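Local coordinates for ORF10 (Moritella marina, PDB 6RIW), which forms the ketosynthase and chain length factor didomain of a polyunsaturated fatty acid synthase and probably takes part in extending acyl chains on carrier protein, at residues E665-Y670 against D874-H879; I765-F770 against T788-S793; A798-H803 against T820-A825. One frame throughout, in Å; residues are numbered along the deposited sequence.

All three contacts lie in the second ketosynthase-like half of the chain, consistent with the chain length factor. Contact 1 is the deeply buried one, its centre about 15 Å from that of the chain; contacts 2 and 3, about 28 Å and 33 Å out, are partly buried. Strand 876-884 ties them together: it supplies one side of contact 1, pairs with strand 763-772 of contact 2, and through H879 NE2 hydrogen-bonds Y822 OH of contact 3. The chemistry changes with place. Contact 1 is mainly an amide and a hydroxyl donating to one buried carboxylate oxygen, contact 2 joins small apolar groups with a water bridge, and contact 3 is apolar across its two segments.

Contact 1: E665-Y670 against D874-H879; sequences EENSVY and DNSCAH
N667 and D874 are turned into one another by their first torsions: CG of N667 stands beside its backbone N, anti to the carbonyl carbon (chi1 -79°), whereas CG of D874 takes the position between its own backbone N and carbonyl carbon (chi1 53°). The two side chains cross at about a right angle, with amide and carboxylate planes perpendicular. ND2 of N667 gives a nearly straight hydrogen bond (171°) to OD2 of D874 at 2.8 Å, the acceptor lying in the amide plane and using its syn lone pair. The same ND2 makes a weak, bent bond of 2.9 Å to S876 O. From its own segment S876 OG donates to D874 OD2 at 2.7 Å, meeting that oxygen nearly head-on along its C-O bond. With an alanine here in place of D874, the N667 amide and the S876 hydroxyl would probably lose their shared acceptor, and the amide would be freer to turn. Further along, A878 CB fills the corner between N667 OD1, 3.6 Å away, and Y670 CD2 at 3.5 Å, approaching the ring obliquely. The turn into helix 668-682 is closed by E665 O, which accepts from S668 N and also, at 2.7 Å, from S668 OG. By family alignment, E666 probably stands where condensing ketosynthases carry their active-site cysteine, in the turn just before this helix; its OE1 is held by the backbone N of R873. The loop and first residues of strand 876-884 thus lie against the start of helix 668-682. Within this buried site the D874 carboxylate is gripped through one oxygen by two neutral donors, which is likely to offset part of the cost of burying it with E666 OE1 only 4.5 Å from D874 OD1.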
ATOM      1  N   GLU A 665      -4.934  -0.987   8.210  1.00 11.18           N
ATOM      2  CA  GLU A 665      -4.562  -1.812   9.382  1.00 13.90           C
ATOM      3  C   GLU A 665      -5.623  -2.914   9.541  1.00 11.99           C
ATOM      4  O   GLU A 665      -6.056  -3.512   8.540  1.00  9.99           O
ATOM      5  CB  GLU A 665      -4.370  -0.908  10.602  1.00 13.11           C
ATOM      6  CG  GLU A 665      -3.266   0.162  10.416  1.00 14.13           C
ATOM      7  CD  GLU A 665      -1.936  -0.437   9.987  1.00 17.11           C
ATOM      8  OE1 GLU A 665      -1.590  -1.542  10.488  1.00 17.62           O
ATOM      9  OE2 GLU A 665      -1.239   0.167   9.126  1.00 17.60           O
ATOM     10  N   GLU A 666      -6.053  -3.236  10.767  1.00  9.98           N
ATOM     11  CA  GLU A 666      -6.995  -4.344  10.921  1.00 11.99           C
ATOM     12  C   GLU A 666      -8.309  -4.071  10.200  1.00 10.95           C
ATOM     13  O   GLU A 666      -9.004  -5.013   9.809  1.00 12.58           O
ATOM     14  CB  GLU A 666      -7.271  -4.622  12.407  1.00 11.45           C
ATOM     15  CG  GLU A 666      -6.071  -5.232  13.148  1.00 11.63           C
ATOM     16  CD  GLU A 666      -5.208  -4.172  13.851  1.00 15.63           C
ATOM     17  OE1 GLU A 666      -5.023  -3.060  13.292  1.00 14.24           O
ATOM     18  OE2 GLU A 666      -4.689  -4.456  14.960  1.00 16.14           O
ATOM     19  N   ASN A 667      -8.673  -2.798  10.007  1.00 10.89           N
ATOM     20  CA  ASN A 667      -9.909  -2.460   9.307  1.00 12.60           C
ATOM     21  C   ASN A 667      -9.750  -2.402   7.784  1.00 11.36           C
ATOM     22  O   ASN A 667     -10.652  -1.914   7.092  1.00 10.99           O
ATOM     23  CB  ASN A 667     -10.471  -1.144   9.854  1.00 14.49           C
ATOM     24  CG  ASN A 667     -11.201  -1.348  11.187  1.00 16.79           C
ATOM     25  OD1 ASN A 667     -11.876  -2.358  11.385  1.00 18.08           O
ATOM     26  ND2 ASN A 667     -11.010  -0.427  12.121  1.00 21.29           N
ATOM     27  N   SER A 668      -8.654  -2.928   7.237  1.00 10.23           N
ATOM     28  CA  SER A 668      -8.454  -2.878   5.789  1.00 10.87           C
ATOM     29  C   SER A 668      -9.636  -3.472   5.014  1.00 10.19           C
ATOM     30  O   SER A 668     -10.120  -2.875   4.046  1.00 11.50           O
ATOM     31  CB  SER A 668      -7.175  -3.633   5.419  1.00  9.41           C
ATOM     32  OG  SER A 668      -6.011  -2.991   5.926  1.00  9.30           O
ATOM     33  N   VAL A 669     -10.090  -4.666   5.403  1.00 11.32           N
ATOM     34  CA  VAL A 669     -11.161  -5.326   4.653  1.00  9.18           C
ATOM     35  C   VAL A 669     -12.470  -4.552   4.767  1.00 11.29           C
ATOM     36  O   VAL A 669     -13.217  -4.430   3.787  1.00 10.79           O
ATOM     37  CB  VAL A 669     -11.336  -6.782   5.122  1.00 10.32           C
ATOM     38  CG1 VAL A 669     -12.639  -7.386   4.519  1.00 11.94           C
ATOM     39  CG2 VAL A 669     -10.131  -7.634   4.705  1.00  9.89           C
ATOM     40  N   TYR A 670     -12.783  -4.022   5.953  1.00 11.11           N
ATOM     41  CA  TYR A 670     -14.033  -3.276   6.092  1.00 10.69           C
ATOM     42  C   TYR A 670     -14.002  -1.965   5.305  1.00 12.03           C
ATOM     43  O   TYR A 670     -15.030  -1.556   4.756  1.00 12.74           O
ATOM     44  CB  TYR A 670     -14.330  -3.046   7.588  1.00 12.20           C
ATOM     45  CG  TYR A 670     -14.396  -4.339   8.396  1.00 11.34           C
ATOM     46  CD1 TYR A 670     -14.892  -5.506   7.836  1.00 13.95           C
ATOM     47  CD2 TYR A 670     -13.940  -4.394   9.712  1.00 13.56           C
ATOM     48  CE1 TYR A 670     -14.950  -6.703   8.564  1.00 12.01           C
ATOM     49  CE2 TYR A 670     -13.994  -5.591  10.449  1.00 16.86           C
ATOM     50  CZ  TYR A 670     -14.504  -6.728   9.869  1.00 14.49           C
ATOM     51  OH  TYR A 670     -14.554  -7.903  10.606  1.00 15.53           O
ATOM     52  N   ASP A 874      -5.816   1.546  13.213  1.00 13.38           N
ATOM     53  CA  ASP A 874      -6.273   2.733  12.498  1.00 14.97           C
ATOM     54  C   ASP A 874      -7.122   3.647  13.375  1.00 16.08           C
ATOM     55  O   ASP A 874      -7.443   4.767  12.952  1.00 17.96           O
ATOM     56  CB  ASP A 874      -7.071   2.310  11.268  1.00 17.43           C
ATOM     57  CG  ASP A 874      -8.204   1.342  11.631  1.00 20.85           C
ATOM     58  OD1 ASP A 874      -7.921   0.250  12.224  1.00 23.25           O
ATOM     59  OD2 ASP A 874      -9.371   1.677  11.335  1.00 23.43           O
ATOM     60  N   ASN A 875      -7.467   3.208  14.589  1.00 14.02           N
ATOM     61  CA  ASN A 875      -8.196   4.039  15.561  1.00 16.03           C
ATOM     62  C   ASN A 875      -9.582   4.420  15.034  1.00 17.87           C
ATOM     63  O   ASN A 875     -10.026   5.572  15.125  1.00 17.01           O
ATOM     64  CB  ASN A 875      -7.387   5.288  15.957  1.00 17.53           C
ATOM     65  CG  ASN A 875      -7.787   5.823  17.326  1.00 17.96           C
ATOM     66  OD1 ASN A 875      -8.635   5.243  18.005  1.00 17.85           O
ATOM     67  ND2 ASN A 875      -7.171   6.919  17.743  1.00 21.78           N
ATOM     68  N   SER A 876     -10.270   3.449  14.447  1.00 16.30           N
ATOM     69  CA  SER A 876     -11.691   3.610  14.180  1.00 14.07           C
ATOM     70  C   SER A 876     -12.389   2.289  14.453  1.00 17.75           C
ATOM     71  O   SER A 876     -11.778   1.210  14.442  1.00 14.92           O
ATOM     72  CB  SER A 876     -11.958   4.105  12.747  1.00 19.86           C
ATOM     73  OG  SER A 876     -11.539   3.148  11.807  1.00 27.90           O
ATOM     74  N   CYS A 877     -13.662   2.386  14.779  1.00 13.04           N
ATOM     75  CA  CYS A 877     -14.478   1.209  14.985  1.00 12.23           C
ATOM     76  C   CYS A 877     -15.306   0.976  13.729  1.00 15.16           C
ATOM     77  O   CYS A 877     -15.937   1.908  13.219  1.00 15.40           O
ATOM     78  CB  CYS A 877     -15.388   1.383  16.198  1.00 14.84           C
ATOM     79  SG  CYS A 877     -16.491  -0.031  16.350  1.00 21.60           S
ATOM     80  N   ALA A 878     -15.277  -0.246  13.222  1.00 12.48           N
ATOM     81  CA  ALA A 878     -16.138  -0.677  12.135  1.00 14.31           C
ATOM     82  C   ALA A 878     -17.216  -1.589  12.705  1.00 14.09           C
ATOM     83  O   ALA A 878     -16.955  -2.383  13.615  1.00 14.09           O
ATOM     84  CB  ALA A 878     -15.342  -1.417  11.044  1.00 17.01           C
ATOM     85  N   HIS A 879     -18.432  -1.460  12.186  1.00 11.28           N
ATOM     86  CA  HIS A 879     -19.512  -2.362  12.570  1.00 13.56           C
ATOM     87  C   HIS A 879     -20.301  -2.757  11.330  1.00 14.35           C
ATOM     88  O   HIS A 879     -20.677  -1.890  10.529  1.00 15.22           O
ATOM     89  CB  HIS A 879     -20.433  -1.703  13.607  1.00 12.91           C
ATOM     90  CG  HIS A 879     -21.063  -2.671  14.569  1.00 15.78           C
ATOM     91  ND1 HIS A 879     -20.397  -3.188  15.666  1.00 16.32           N
ATOM     92  CD2 HIS A 879     -22.313  -3.195  14.604  1.00 16.72           C
ATOM     93  CE1 HIS A 879     -21.211  -4.000  16.324  1.00 17.10           C
ATOM     94  NE2 HIS A 879     -22.382  -4.018  15.703  1.00 16.83           N
TER

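Contact 2: I765-F770 against T788-S793; sequences IDAVSF and TLAGIS
A767 directs its methyl at L789, whose side chain lies against it from the last turn of helix 776-790. L789 extends with CG anti to its backbone N (chi1 -174°), which carries CD2 over the strand: CD2 stands 3.6 Å from A767 CB and goes on toward V768 O and S769 OG. A767 CB is flanked by A790 as well, their CB atoms 4.0 Å apart, and A790 CB in turn meets D766 CB at 3.9 Å, so the helix end rests on two consecutive residues of the strand. Both of these, D766 and A767, face I881 of strand 876-884 in a classic beta bulge. The carboxylate of D766 is engaged through OD2 by S883 OG, and it is the CB of this residue that serves the helix. A Schellman motif with G791 at its C-prime position, I792 N bonding to L787 O, ends the helix here. Between the backbones a water donates to D766 O and to L789 O, each at 2.9 Å. Two backbone carbonyl oxygens, both acceptors and unable to bond each other directly, thus each accept a hydrogen bond from the same water, while the side chains beside them meet through aliphatic carbons.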
ATOM      1  N   ILE A 765     -24.301  -8.369   2.823  1.00 14.65           N
ATOM      2  CA  ILE A 765     -23.795  -7.327   3.713  1.00 16.76           C
ATOM      3  C   ILE A 765     -24.809  -6.184   3.682  1.00 13.86           C
ATOM      4  O   ILE A 765     -24.895  -5.426   2.710  1.00 16.00           O
ATOM      5  CB  ILE A 765     -22.394  -6.848   3.322  1.00 14.89           C
ATOM      6  CG1 ILE A 765     -21.441  -8.037   3.204  1.00 15.42           C
ATOM      7  CG2 ILE A 765     -21.896  -5.879   4.389  1.00 13.49           C
ATOM      8  CD1 ILE A 765     -19.990  -7.671   2.745  1.00 17.17           C
ATOM      9  N   ASP A 766     -25.579  -6.049   4.761  1.00 16.39           N
ATOM     10  CA  ASP A 766     -26.630  -5.037   4.785  1.00 18.16           C
ATOM     11  C   ASP A 766     -26.096  -3.661   5.161  1.00 19.40           C
ATOM     12  O   ASP A 766     -26.695  -2.648   4.788  1.00 18.12           O
ATOM     13  CB  ASP A 766     -27.734  -5.443   5.760  1.00 18.65           C
ATOM     14  CG  ASP A 766     -28.662  -6.502   5.182  1.00 28.91           C
ATOM     15  OD1 ASP A 766     -28.779  -6.592   3.939  1.00 30.23           O
ATOM     16  OD2 ASP A 766     -29.270  -7.254   5.974  1.00 38.97           O
ATOM     17  N   ALA A 767     -24.987  -3.593   5.897  1.00 15.60           N
ATOM     18  CA  ALA A 767     -24.475  -2.299   6.299  1.00 16.30           C
ATOM     19  C   ALA A 767     -23.036  -2.448   6.754  1.00 14.17           C
ATOM     20  O   ALA A 767     -22.672  -3.463   7.348  1.00 14.86           O
ATOM     21  CB  ALA A 767     -25.306  -1.699   7.443  1.00 19.39           C
ATOM     22  N   VAL A 768     -22.234  -1.430   6.477  1.00 13.35           N
ATOM     23  CA  VAL A 768     -20.941  -1.251   7.136  1.00 14.74           C
ATOM     24  C   VAL A 768     -20.861   0.211   7.549  1.00 16.38           C
ATOM     25  O   VAL A 768     -21.149   1.103   6.746  1.00 14.93           O
ATOM     26  CB  VAL A 768     -19.753  -1.657   6.239  1.00 15.87           C
ATOM     27  CG1 VAL A 768     -19.685  -0.805   4.970  1.00 19.06           C
ATOM     28  CG2 VAL A 768     -18.421  -1.583   7.036  1.00 17.51           C
ATOM     29  N   SER A 769     -20.539   0.456   8.813  1.00 13.21           N
ATOM     30  CA  SER A 769     -20.465   1.808   9.342  1.00 14.85           C
ATOM     31  C   SER A 769     -19.207   1.937  10.181  1.00 16.46           C
ATOM     32  O   SER A 769     -18.706   0.947  10.706  1.00 15.77           O
ATOM     33  CB  SER A 769     -21.679   2.148  10.207  1.00 17.62           C
ATOM     34  OG  SER A 769     -22.849   2.137   9.408  1.00 24.64           O
ATOM     35  N   PHE A 770     -18.725   3.177  10.328  1.00 13.29           N
ATOM     36  CA  PHE A 770     -17.511   3.476  11.078  1.00 14.91           C
ATOM     37  C   PHE A 770     -17.760   4.614  12.052  1.00 16.58           C
ATOM     38  O   PHE A 770     -18.621   5.464  11.814  1.00 16.29           O
ATOM     39  CB  PHE A 770     -16.370   3.891  10.138  1.00 15.02           C
ATOM     40  CG  PHE A 770     -15.961   2.810   9.188  1.00 18.77           C
ATOM     41  CD1 PHE A 770     -16.670   2.608   8.009  1.00 20.47           C
ATOM     42  CD2 PHE A 770     -14.891   1.989   9.479  1.00 19.08           C
ATOM     43  CE1 PHE A 770     -16.301   1.598   7.132  1.00 19.49           C
ATOM     44  CE2 PHE A 770     -14.512   0.976   8.582  1.00 20.30           C
ATOM     45  CZ  PHE A 770     -15.236   0.794   7.417  1.00 17.41           C
ATOM     46  N   THR A 788     -29.068   1.254  11.943  1.00 19.31           N
ATOM     47  CA  THR A 788     -29.946   2.179  11.219  1.00 22.25           C
ATOM     48  C   THR A 788     -29.845   1.972   9.710  1.00 22.82           C
ATOM     49  O   THR A 788     -30.864   1.942   8.994  1.00 19.53           O
ATOM     50  CB  THR A 788     -29.580   3.618  11.569  1.00 22.17           C
ATOM     51  OG1 THR A 788     -29.744   3.831  12.977  1.00 25.37           O
ATOM     52  CG2 THR A 788     -30.441   4.625  10.777  1.00 22.68           C
ATOM     53  N   LEU A 789     -28.617   1.841   9.204  1.00 19.89           N
ATOM     54  CA  LEU A 789     -28.422   1.607   7.779  1.00 20.48           C
ATOM     55  C   LEU A 789     -29.032   0.277   7.352  1.00 21.12           C
ATOM     56  O   LEU A 789     -29.652   0.186   6.288  1.00 21.63           O
ATOM     57  CB  LEU A 789     -26.927   1.668   7.441  1.00 21.09           C
ATOM     58  CG  LEU A 789     -26.539   1.582   5.958  1.00 22.52           C
ATOM     59  CD1 LEU A 789     -27.147   2.737   5.146  1.00 27.89           C
ATOM     60  CD2 LEU A 789     -25.012   1.541   5.807  1.00 28.58           C
ATOM     61  N   ALA A 790     -28.875  -0.766   8.173  1.00 18.23           N
ATOM     62  CA  ALA A 790     -29.445  -2.062   7.850  1.00 18.70           C
ATOM     63  C   ALA A 790     -30.960  -2.086   7.996  1.00 24.32           C
ATOM     64  O   ALA A 790     -31.601  -3.000   7.470  1.00 24.79           O
ATOM     65  CB  ALA A 790     -28.833  -3.157   8.739  1.00 20.54           C
ATOM     66  N   GLY A 791     -31.538  -1.121   8.706  1.00 23.98           N
ATOM     67  CA  GLY A 791     -32.971  -1.104   8.918  1.00 25.81           C
ATOM     68  C   GLY A 791     -33.475  -2.093   9.942  1.00 26.80           C
ATOM     69  O   GLY A 791     -34.599  -2.580   9.813  1.00 23.70           O
ATOM     70  N   ILE A 792     -32.675  -2.415  10.962  1.00 22.78           N
ATOM     71  CA  ILE A 792     -33.065  -3.367  11.992  1.00 22.73           C
ATOM     72  C   ILE A 792     -32.791  -2.746  13.355  1.00 22.18           C
ATOM     73  O   ILE A 792     -32.196  -1.676  13.479  1.00 23.64           O
ATOM     74  CB  ILE A 792     -32.343  -4.731  11.871  1.00 21.86           C
ATOM     75  CG1 ILE A 792     -30.831  -4.589  12.138  1.00 20.74           C
ATOM     76  CG2 ILE A 792     -32.617  -5.382  10.521  1.00 23.86           C
ATOM     77  CD1 ILE A 792     -30.112  -5.944  12.297  1.00 22.23           C
ATOM     78  N   SER A 793     -33.253  -3.430  14.383  1.00 23.52           N
ATOM     79  CA  SER A 793     -32.997  -3.032  15.755  1.00 23.53           C
ATOM     80  C   SER A 793     -31.974  -3.982  16.366  1.00 21.25           C
ATOM     81  O   SER A 793     -31.761  -5.093  15.875  1.00 22.45           O
ATOM     82  CB  SER A 793     -34.293  -3.057  16.572  1.00 27.16           C
ATOM     83  OG  SER A 793     -34.684  -4.412  16.782  1.00 29.89           O
TER
HETATM   84  O   HOH W   1     -29.346  -1.661   4.046  1.00 30.01           O

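Contact 3: A798-H803 against T820-A825; sequences ASVEAH and TLYPSA
The beta-alpha-beta unit of strand 797-801, helix 808-821 and strand 826-828, part of the thiolase-type fold, is closed here where the chain leaves the helix and returns to the sheet. V800 is the side chain that reaches across. Its CG2 lies beside its backbone N, anti to the carbonyl carbon, and from there one methyl touches two residues: Y822 CD2 at 3.5 Å, obliquely to the ring, and A825 CB at 3.8 Å. The V800 and Y822 side chains cross at about a right angle. A825 CB also packs on the strand backbone, 3.7 Å from A798 O and 3.9 Å from S799 CA. A type I turn from Y822 to A825, closed by A825 N bonding to Y822 O at 3.1 Å, brings ring and methyl together round V800. On one face of the Y822 ring L821 CB stands 3.6 Å above the plane, offset toward the rim. The link between the segments is therefore apolar, and the phenol's polar end is spent elsewhere: Y822 OH bonds to H879 NE2 on strand 876-884. Helix 776-790 touches Y822 through A783 and L787, while V800 also meets L818 of helix 808-821 and I827 of the adjacent parallel strand 826-828.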
ATOM      1  N   ALA A 798     -28.884 -11.958  16.016  1.00 18.80           N
ATOM      2  CA  ALA A 798     -28.864 -13.300  16.587  1.00 21.13           C
ATOM      3  C   ALA A 798     -27.563 -13.593  17.322  1.00 23.31           C
ATOM      4  O   ALA A 798     -27.560 -14.300  18.336  1.00 20.64           O
ATOM      5  CB  ALA A 798     -29.060 -14.333  15.480  1.00 20.11           C
ATOM      6  N   SER A 799     -26.447 -13.096  16.803  1.00 17.86           N
ATOM      7  CA  SER A 799     -25.149 -13.375  17.399  1.00 15.72           C
ATOM      8  C   SER A 799     -24.193 -12.289  16.937  1.00 19.04           C
ATOM      9  O   SER A 799     -24.499 -11.516  16.027  1.00 15.05           O
ATOM     10  CB  SER A 799     -24.657 -14.770  17.026  1.00 19.65           C
ATOM     11  OG  SER A 799     -24.474 -14.903  15.624  1.00 19.81           O
ATOM     12  N   VAL A 800     -23.031 -12.232  17.587  1.00 16.86           N
ATOM     13  CA  VAL A 800     -22.092 -11.132  17.423  1.00 16.08           C
ATOM     14  C   VAL A 800     -20.721 -11.728  17.176  1.00 16.19           C
ATOM     15  O   VAL A 800     -20.253 -12.562  17.960  1.00 15.71           O
ATOM     16  CB  VAL A 800     -22.048 -10.209  18.659  1.00 18.52           C
ATOM     17  CG1 VAL A 800     -21.069  -9.056  18.416  1.00 17.47           C
ATOM     18  CG2 VAL A 800     -23.415  -9.670  18.955  1.00 20.05           C
ATOM     19  N   GLU A 801     -20.091 -11.305  16.086  1.00 14.06           N
ATOM     20  CA  GLU A 801     -18.723 -11.710  15.757  1.00 13.82           C
ATOM     21  C   GLU A 801     -17.818 -10.607  16.288  1.00 16.92           C
ATOM     22  O   GLU A 801     -17.649  -9.564  15.660  1.00 16.62           O
ATOM     23  CB  GLU A 801     -18.583 -11.934  14.250  1.00 14.15           C
ATOM     24  CG  GLU A 801     -17.171 -12.172  13.749  1.00 16.47           C
ATOM     25  CD  GLU A 801     -16.606 -13.524  14.136  1.00 20.29           C
ATOM     26  OE1 GLU A 801     -17.387 -14.400  14.602  1.00 21.33           O
ATOM     27  OE2 GLU A 801     -15.364 -13.698  13.968  1.00 18.96           O
ATOM     28  N   ALA A 802     -17.289 -10.799  17.490  1.00 15.37           N
ATOM     29  CA  ALA A 802     -16.454  -9.764  18.088  1.00 15.99           C
ATOM     30  C   ALA A 802     -15.084  -9.735  17.416  1.00 15.50           C
ATOM     31  O   ALA A 802     -14.624 -10.733  16.857  1.00 14.37           O
ATOM     32  CB  ALA A 802     -16.284 -10.019  19.590  1.00 15.52           C
ATOM     33  N   HIS A 803     -14.436  -8.572  17.468  1.00 13.45           N
ATOM     34  CA  HIS A 803     -13.043  -8.491  17.035  1.00 13.74           C
ATOM     35  C   HIS A 803     -12.175  -9.439  17.863  1.00 14.78           C
ATOM     36  O   HIS A 803     -11.413 -10.238  17.310  1.00 13.68           O
ATOM     37  CB  HIS A 803     -12.570  -7.033  17.153  1.00 14.24           C
ATOM     38  CG  HIS A 803     -11.218  -6.771  16.569  1.00 13.83           C
ATOM     39  ND1 HIS A 803     -10.909  -7.013  15.243  1.00 17.92           N
ATOM     40  CD2 HIS A 803     -10.088  -6.277  17.135  1.00 16.30           C
ATOM     41  CE1 HIS A 803      -9.643  -6.694  15.026  1.00 15.87           C
ATOM     42  NE2 HIS A 803      -9.125  -6.236  16.153  1.00 16.95           N
ATOM     43  N   THR A 820     -23.902  -4.792  26.164  1.00 19.54           N
ATOM     44  CA  THR A 820     -24.871  -3.713  26.328  1.00 26.12           C
ATOM     45  C   THR A 820     -25.729  -3.534  25.080  1.00 28.27           C
ATOM     46  O   THR A 820     -26.952  -3.376  25.175  1.00 23.57           O
ATOM     47  CB  THR A 820     -24.135  -2.415  26.654  1.00 27.96           C
ATOM     48  OG1 THR A 820     -23.374  -2.607  27.855  1.00 32.04           O
ATOM     49  CG2 THR A 820     -25.105  -1.270  26.839  1.00 27.95           C
ATOM     50  N   LEU A 821     -25.096  -3.533  23.905  1.00 21.32           N
ATOM     51  CA  LEU A 821     -25.831  -3.398  22.651  1.00 23.59           C
ATOM     52  C   LEU A 821     -26.745  -4.586  22.413  1.00 22.14           C
ATOM     53  O   LEU A 821     -27.892  -4.423  21.981  1.00 20.90           O
ATOM     54  CB  LEU A 821     -24.847  -3.277  21.482  1.00 20.68           C
ATOM     55  CG  LEU A 821     -24.191  -1.911  21.317  1.00 20.69           C
ATOM     56  CD1 LEU A 821     -22.902  -2.004  20.486  1.00 18.66           C
ATOM     57  CD2 LEU A 821     -25.172  -0.929  20.684  1.00 20.27           C
ATOM     58  N   TYR A 822     -26.246  -5.783  22.679  1.00 18.53           N
ATOM     59  CA  TYR A 822     -26.851  -7.030  22.221  1.00 21.03           C
ATOM     60  C   TYR A 822     -26.940  -8.004  23.389  1.00 22.53           C
ATOM     61  O   TYR A 822     -26.285  -9.056  23.384  1.00 22.28           O
ATOM     62  CB  TYR A 822     -26.020  -7.642  21.093  1.00 18.03           C
ATOM     63  CG  TYR A 822     -25.728  -6.742  19.908  1.00 21.14           C
ATOM     64  CD1 TYR A 822     -26.752  -6.321  19.069  1.00 19.39           C
ATOM     65  CD2 TYR A 822     -24.410  -6.360  19.591  1.00 19.69           C
ATOM     66  CE1 TYR A 822     -26.495  -5.525  17.953  1.00 19.58           C
ATOM     67  CE2 TYR A 822     -24.143  -5.551  18.488  1.00 18.61           C
ATOM     68  CZ  TYR A 822     -25.194  -5.151  17.660  1.00 17.60           C
ATOM     69  OH  TYR A 822     -24.964  -4.356  16.553  1.00 17.91           O
ATOM     70  N   PRO A 823     -27.757  -7.692  24.405  1.00 23.32           N
ATOM     71  CA  PRO A 823     -27.721  -8.490  25.649  1.00 24.86           C
ATOM     72  C   PRO A 823     -28.139  -9.937  25.475  1.00 23.49           C
ATOM     73  O   PRO A 823     -27.701 -10.790  26.255  1.00 26.75           O
ATOM     74  CB  PRO A 823     -28.685  -7.735  26.582  1.00 25.27           C
ATOM     75  CG  PRO A 823     -29.577  -6.988  25.676  1.00 26.26           C
ATOM     76  CD  PRO A 823     -28.721  -6.587  24.484  1.00 21.54           C
ATOM     77  N   SER A 824     -28.944 -10.256  24.467  1.00 23.58           N
ATOM     78  CA  SER A 824     -29.389 -11.626  24.271  1.00 27.92           C
ATOM     79  C   SER A 824     -28.574 -12.392  23.230  1.00 28.90           C
ATOM     80  O   SER A 824     -28.851 -13.574  22.998  1.00 27.79           O
ATOM     81  CB  SER A 824     -30.881 -11.638  23.899  1.00 31.38           C
ATOM     82  OG  SER A 824     -31.085 -11.198  22.572  1.00 34.72           O
ATOM     83  N   ALA A 825     -27.555 -11.780  22.626  1.00 22.49           N
ATOM     84  CA  ALA A 825     -26.807 -12.434  21.557  1.00 23.28           C
ATOM     85  C   ALA A 825     -25.523 -13.067  22.087  1.00 22.51           C
ATOM     86  O   ALA A 825     -24.828 -12.479  22.917  1.00 24.56           O
ATOM     87  CB  ALA A 825     -26.476 -11.430  20.453  1.00 22.33           C
TER